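PDB 3DS8: Lin2722 protein from Listeria innocua, which is of unknown function but belongs to an alpha/beta-hydrolase family and may therefore act as a serine hydrolase on a substrate not yet identified. Local coordinates for residues 124-128 / 238-243; 173-177 / 234-238. One frame throughout, in Å; residues are numbered along the deposited sequence.

Contact 1 (124-128 / 238-243); sequences LRKLV and FLEKFK. With SO4 (sulfate ion), chain F.
Lys126 reaches the carbonyl oxygens of Phe238 and Phe242 because its CG lies anti to the carbonyl carbon (chi1 -65°) and its chain runs straight until a final bend at chi4 turns the ammonium into the end of the helix. Lys126 NZ donates to Phe238 O at 2.8 Å, almost in line with the C=O bond (166° at the oxygen), and to Phe242 O at 3.0 Å from a position tilted out of that carbonyl plane. Lys126 NZ also makes a salt bridge to Glu173 and bonds to sulfate O3 at 3.2 Å, so four acceptors compete for three N-H groups, and the carbonyl and carboxylate partners would favour the charged form. Lys126 CB meets Phe238 CE2 obliquely at 3.9 Å, while NZ stands over the ring face, where its distance allows at most a weak cation-pi attraction. The ring slides past Val128, whose CG2 approaches Phe238 CD2 to 3.6 Å, and Leu239 CD2 touches the stem at Lys126 CD. On the outer side a sulfate, probably from the crystallisation liquor, lies among the cations: O3 sits over one face of the Arg125 guanidinium, which Asp97 holds, without bonding it, and accepts a weak bond from Lys243 NZ, whose side chain is doubtfully placed. A buried strand lysine thus ties off the C-terminal turn of helix 229-240, one of the helices flanking the central sheet of this alpha/beta-hydrolase fold.

Contact 2 (173-177 / 234-238); sequences EVLAI and KTYWF
Leu175 and Phe238 form the dense part of this contact. Leu175 CB sits squarely over the Phe238 ring face, 3.6 Å from its centroid and 6° off the normal, a CH-pi contact on the face opposite that turned to Lys126 NZ. With CG anti to the backbone N (chi1 169°), Leu175 carries CD2 on past the ring to Phe238 CB at 3.8 Å, so the two side chains overlap along their lengths, pointing in opposite directions. The far end of the ring presses on the strand itself: Phe238 CZ comes within 3.5 Å of Glu173 C, which lies at the ring edge near its plane, and Glu173 CB stands 3.7 Å from the same CZ. The Glu173 carboxylate extends beyond the aromatic group to Lys126. The segments 173-177 and 234-238 run nearly antiparallel (173°), their axes approaching to 10.1 Å, as when the last helix of an alpha/beta hydrolase packs on the parallel strands of the sheet; in that fold the strand corresponding to 173-180 usually leads to the acid of the triad and the helix usually follows its histidine. Toward the start of the helix segment the packing thins. Ile177 meets Thr235 at about a right angle, through CD1 to OG1 at 3.8 Å, while that hydroxyl is engaged with Ser231 O of its own helix. The Lys234 side chain contributes its inner methylenes, CG touching Leu175 CD2 at 3.9 Å; its chain then bends at chi2 and leaves the sheet, placing NZ above the rim of the Trp237 ring, where both residues are partly exposed to solvent.

From the N terminus, strand 123-130 comes first, and contact 1 closes a span of 109 residues between it and the end of helix 229-240 with the loop after it. Strand 173-180 follows within that span, and contact 2 closes a shorter one of 56 residues onto the preceding turn of the same helix, so the two closures nest without crossing. Phe238 belongs to both. The strands are parallel neighbours in the central sheet, probably joined by hydrogen bonds from Leu127 N to Glu173 O and from Glu173 N to Arg125 O, each 2.8 Å. One helix is thereby seated across two adjacent strands, and Val128 and Thr235 also meet between the contacts.

Contact 1 (124-128 / 238-243)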
loop_
_atom_site.group_PDB
_atom_site.type_symbol
_atom_site.label_atom_id
_atom_site.label_comp_id
_atom_site.label_asym_id
_atom_site.label_seq_id
_atom_site.Cartn_x
_atom_site.Cartn_y
_atom_site.Cartn_z
ATOM N N LEU A 124 4.878 -4.214 9.488
ATOM C CA LEU A 124 4.111 -3.152 8.802
ATOM C C LEU A 124 3.090 -2.592 9.790
ATOM O O LEU A 124 2.393 -3.330 10.468
ATOM C CB LEU A 124 3.392 -3.706 7.576
ATOM C CG LEU A 124 2.835 -2.766 6.551
ATOM C CD1 LEU A 124 3.909 -1.843 5.955
ATOM C CD2 LEU A 124 2.158 -3.638 5.444
ATOM N N ARG A 125 3.064 -1.283 9.909
ATOM C CA ARG A 125 2.171 -0.585 10.794
ATOM C C ARG A 125 1.027 0.059 9.983
ATOM O O ARG A 125 -0.111 -0.393 10.049
ATOM C CB ARG A 125 2.936 0.444 11.617
ATOM C CG ARG A 125 2.043 1.207 12.604
ATOM C CD ARG A 125 2.753 2.339 13.304
ATOM N NE ARG A 125 3.138 3.425 12.415
ATOM C CZ ARG A 125 3.454 4.643 12.843
ATOM N NH1 ARG A 125 3.435 4.929 14.148
ATOM N NH2 ARG A 125 3.764 5.575 11.982
ATOM N N LYS A 126 1.328 1.099 9.225
ATOM C CA LYS A 126 0.319 1.730 8.347
ATOM C C LYS A 126 0.530 1.225 6.935
ATOM O O LYS A 126 1.671 1.149 6.473
ATOM C CB LYS A 126 0.450 3.223 8.358
ATOM C CG LYS A 126 0.141 3.845 9.731
ATOM C CD LYS A 126 0.505 5.289 9.743
ATOM C CE LYS A 126 0.269 5.937 11.050
ATOM N NZ LYS A 126 -1.133 6.281 11.350
ATOM N N LEU A 127 -0.548 0.894 6.252
ATOM C CA LEU A 127 -0.540 0.365 4.892
ATOM C C LEU A 127 -1.522 1.198 4.078
ATOM O O LEU A 127 -2.717 1.186 4.355
ATOM C CB LEU A 127 -0.992 -1.094 4.854
ATOM C CG LEU A 127 -0.817 -1.935 3.588
ATOM C CD1 LEU A 127 -1.182 -3.421 3.930
ATOM C CD2 LEU A 127 -1.616 -1.373 2.398
ATOM N N VAL A 128 -1.009 1.951 3.115
ATOM C CA VAL A 128 -1.827 2.696 2.160
ATOM C C VAL A 128 -1.771 2.035 0.786
ATOM O O VAL A 128 -0.687 1.794 0.201
ATOM C CB VAL A 128 -1.382 4.183 2.045
ATOM C CG1 VAL A 128 -2.289 4.956 1.047
ATOM C CG2 VAL A 128 -1.378 4.891 3.405
ATOM N N PHE A 238 -3.062 10.196 6.801
ATOM C CA PHE A 238 -3.032 8.883 7.425
ATOM C C PHE A 238 -1.676 8.599 8.070
ATOM O O PHE A 238 -1.586 8.059 9.178
ATOM C CB PHE A 238 -3.341 7.848 6.366
ATOM C CG PHE A 238 -3.661 6.495 6.901
ATOM C CD1 PHE A 238 -4.825 6.290 7.638
ATOM C CD2 PHE A 238 -2.823 5.414 6.643
ATOM C CE1 PHE A 238 -5.177 4.990 8.054
ATOM C CE2 PHE A 238 -3.151 4.144 7.055
ATOM C CZ PHE A 238 -4.324 3.930 7.754
ATOM N N LEU A 239 -0.608 9.033 7.405
ATOM C CA LEU A 239 0.749 8.773 7.893
ATOM C C LEU A 239 1.159 9.671 9.031
ATOM O O LEU A 239 1.919 9.240 9.890
ATOM C CB LEU A 239 1.790 8.884 6.756
ATOM C CG LEU A 239 1.746 7.898 5.591
ATOM C CD1 LEU A 239 2.763 8.329 4.488
ATOM C CD2 LEU A 239 1.989 6.454 6.089
ATOM N N GLU A 240 0.686 10.912 9.051
ATOM C CA GLU A 240 1.239 11.881 9.975
ATOM C C GLU A 240 0.258 12.436 10.992
ATOM O O GLU A 240 0.702 12.984 11.971
ATOM C CB GLU A 240 1.893 13.023 9.194
ATOM C CG GLU A 240 3.074 12.564 8.325
ATOM C CD GLU A 240 4.179 11.851 9.074
ATOM O OE1 GLU A 240 4.422 12.195 10.237
ATOM O OE2 GLU A 240 4.804 10.949 8.452
ATOM N N LYS A 241 -1.038 12.323 10.749
ATOM C CA LYS A 241 -2.074 12.955 11.605
ATOM C C LYS A 241 -2.990 11.943 12.258
ATOM O O LYS A 241 -3.336 12.095 13.446
ATOM C CB LYS A 241 -2.896 13.958 10.795
ATOM C CG LYS A 241 -2.084 15.104 10.248
ATOM C CD LYS A 241 -1.447 15.883 11.356
ATOM C CE LYS A 241 -0.845 17.199 10.902
ATOM N NZ LYS A 241 -0.552 18.062 12.053
ATOM N N PHE A 242 -3.360 10.907 11.514
ATOM C CA PHE A 242 -4.255 9.882 12.018
ATOM C C PHE A 242 -3.578 9.060 13.115
ATOM O O PHE A 242 -2.514 8.473 12.905
ATOM C CB PHE A 242 -4.728 8.962 10.897
ATOM C CG PHE A 242 -5.602 7.826 11.393
ATOM C CD1 PHE A 242 -6.845 8.080 11.884
ATOM C CD2 PHE A 242 -5.138 6.511 11.379
ATOM C CE1 PHE A 242 -7.666 7.048 12.365
ATOM C CE2 PHE A 242 -5.946 5.465 11.867
ATOM C CZ PHE A 242 -7.208 5.742 12.342
ATOM N N LYS A 243 -4.237 8.985 14.266
ATOM C CA LYS A 243 -3.717 8.183 15.362
ATOM C C LYS A 243 -4.924 7.577 16.066
ATOM O O LYS A 243 -5.935 8.246 16.234
ATOM C CB LYS A 243 -2.927 9.070 16.330
ATOM C CG LYS A 243 -1.601 9.684 15.786
ATOM C CD LYS A 243 -0.355 8.757 16.039
ATOM C CE LYS A 243 0.945 9.164 15.234
ATOM N NZ LYS A 243 2.059 8.079 15.218
HETATM S S SO4 F . -0.850 5.018 15.230
HETATM O O1 SO4 F . -0.243 5.042 16.573
HETATM O O2 SO4 F . -2.328 5.002 15.457
HETATM O O3 SO4 F . -0.418 6.186 14.428
HETATM O O4 SO4 F . -0.329 3.865 14.450
#

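Contact 2 (173-177 / 234-238)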
loop_
_atom_site.group_PDB
_atom_site.type_symbol
_atom_site.label_atom_id
_atom_site.label_comp_id
_atom_site.label_asym_id
_atom_site.label_seq_id
_atom_site.Cartn_x
_atom_site.Cartn_y
_atom_site.Cartn_z
ATOM N N GLU A 173 -2.880 -0.636 10.381
ATOM C CA GLU A 173 -3.844 0.425 10.034
ATOM C C GLU A 173 -3.820 0.543 8.511
ATOM O O GLU A 173 -2.767 0.702 7.917
ATOM C CB GLU A 173 -3.448 1.762 10.683
ATOM C CG GLU A 173 -3.421 1.714 12.194
ATOM C CD GLU A 173 -3.002 3.011 12.854
ATOM O OE1 GLU A 173 -2.535 3.889 12.116
ATOM O OE2 GLU A 173 -3.217 3.182 14.103
ATOM N N VAL A 174 -4.983 0.425 7.902
ATOM C CA VAL A 174 -5.092 0.284 6.454
ATOM C C VAL A 174 -5.933 1.394 5.884
ATOM O O VAL A 174 -7.037 1.662 6.386
ATOM C CB VAL A 174 -5.671 -1.101 6.058
ATOM C CG1 VAL A 174 -5.895 -1.159 4.567
ATOM C CG2 VAL A 174 -4.768 -2.225 6.514
ATOM N N LEU A 175 -5.424 2.043 4.839
ATOM C CA LEU A 175 -6.170 3.034 4.081
ATOM C C LEU A 175 -6.232 2.551 2.647
ATOM O O LEU A 175 -5.183 2.301 1.999
ATOM C CB LEU A 175 -5.474 4.416 4.112
ATOM C CG LEU A 175 -6.006 5.467 3.141
ATOM C CD1 LEU A 175 -7.461 5.788 3.449
ATOM C CD2 LEU A 175 -5.067 6.753 3.218
ATOM N N ALA A 176 -7.458 2.357 2.139
ATOM C CA ALA A 176 -7.679 1.956 0.766
ATOM C C ALA A 176 -8.245 3.140 -0.009
ATOM O O ALA A 176 -9.355 3.645 0.261
ATOM C CB ALA A 176 -8.662 0.756 0.667
ATOM N N ILE A 177 -7.449 3.603 -0.961
ATOM C CA ILE A 177 -7.814 4.655 -1.874
ATOM C C ILE A 177 -8.235 4.104 -3.207
ATOM O O ILE A 177 -7.524 3.242 -3.803
ATOM C CB ILE A 177 -6.631 5.631 -2.043
ATOM C CG1 ILE A 177 -6.413 6.434 -0.748
ATOM C CG2 ILE A 177 -6.856 6.562 -3.261
ATOM C CD1 ILE A 177 -5.152 7.299 -0.767
ATOM N N LYS A 234 -4.576 12.695 1.516
ATOM C CA LYS A 234 -5.142 11.651 2.388
ATOM C C LYS A 234 -4.027 10.768 2.980
ATOM O O LYS A 234 -4.087 10.371 4.146
ATOM C CB LYS A 234 -6.196 10.856 1.634
ATOM C CG LYS A 234 -7.092 10.028 2.545
ATOM C CD LYS A 234 -8.121 10.832 3.279
ATOM C CE LYS A 234 -8.929 9.952 4.242
ATOM N NZ LYS A 234 -9.903 10.717 5.095
ATOM N N THR A 235 -3.017 10.480 2.152
ATOM C CA THR A 235 -1.888 9.695 2.546
ATOM C C THR A 235 -1.091 10.420 3.637
ATOM O O THR A 235 -0.729 9.836 4.657
ATOM C CB THR A 235 -1.013 9.300 1.307
ATOM O OG1 THR A 235 -1.787 8.456 0.441
ATOM C CG2 THR A 235 0.202 8.519 1.728
ATOM N N TYR A 236 -0.779 11.699 3.414
ATOM C CA TYR A 236 -0.141 12.480 4.465
ATOM C C TYR A 236 -0.928 12.408 5.753
ATOM O O TYR A 236 -0.356 12.137 6.818
ATOM C CB TYR A 236 0.024 13.940 4.042
ATOM C CG TYR A 236 0.434 14.821 5.188
ATOM C CD1 TYR A 236 1.791 14.843 5.658
ATOM C CD2 TYR A 236 -0.506 15.603 5.841
ATOM C CE1 TYR A 236 2.155 15.621 6.684
ATOM C CE2 TYR A 236 -0.148 16.378 6.914
ATOM C CZ TYR A 236 1.181 16.386 7.333
ATOM O OH TYR A 236 1.538 17.207 8.370
ATOM N N TRP A 237 -2.237 12.679 5.667
ATOM C CA TRP A 237 -3.103 12.634 6.847
ATOM C C TRP A 237 -2.988 11.302 7.560
ATOM O O TRP A 237 -2.851 11.268 8.768
ATOM C CB TRP A 237 -4.565 12.898 6.465
ATOM C CG TRP A 237 -5.511 12.614 7.579
ATOM C CD1 TRP A 237 -5.790 13.411 8.610
ATOM C CD2 TRP A 237 -6.289 11.445 7.746
ATOM N NE1 TRP A 237 -6.687 12.806 9.456
ATOM C CE2 TRP A 237 -7.015 11.599 8.944
ATOM C CE3 TRP A 237 -6.452 10.277 7.006
ATOM C CZ2 TRP A 237 -7.864 10.633 9.415
ATOM C CZ3 TRP A 237 -7.308 9.329 7.487
ATOM C CH2 TRP A 237 -8.015 9.533 8.671
ATOM N N PHE A 238 -3.062 10.196 6.801
ATOM C CA PHE A 238 -3.032 8.883 7.425
ATOM C C PHE A 238 -1.676 8.599 8.070
ATOM O O PHE A 238 -1.586 8.059 9.178
ATOM C CB PHE A 238 -3.341 7.848 6.366
ATOM C CG PHE A 238 -3.661 6.495 6.901
ATOM C CD1 PHE A 238 -4.825 6.290 7.638
ATOM C CD2 PHE A 238 -2.823 5.414 6.643
ATOM C CE1 PHE A 238 -5.177 4.990 8.054
ATOM C CE2 PHE A 238 -3.151 4.144 7.055
ATOM C CZ PHE A 238 -4.324 3.930 7.754
#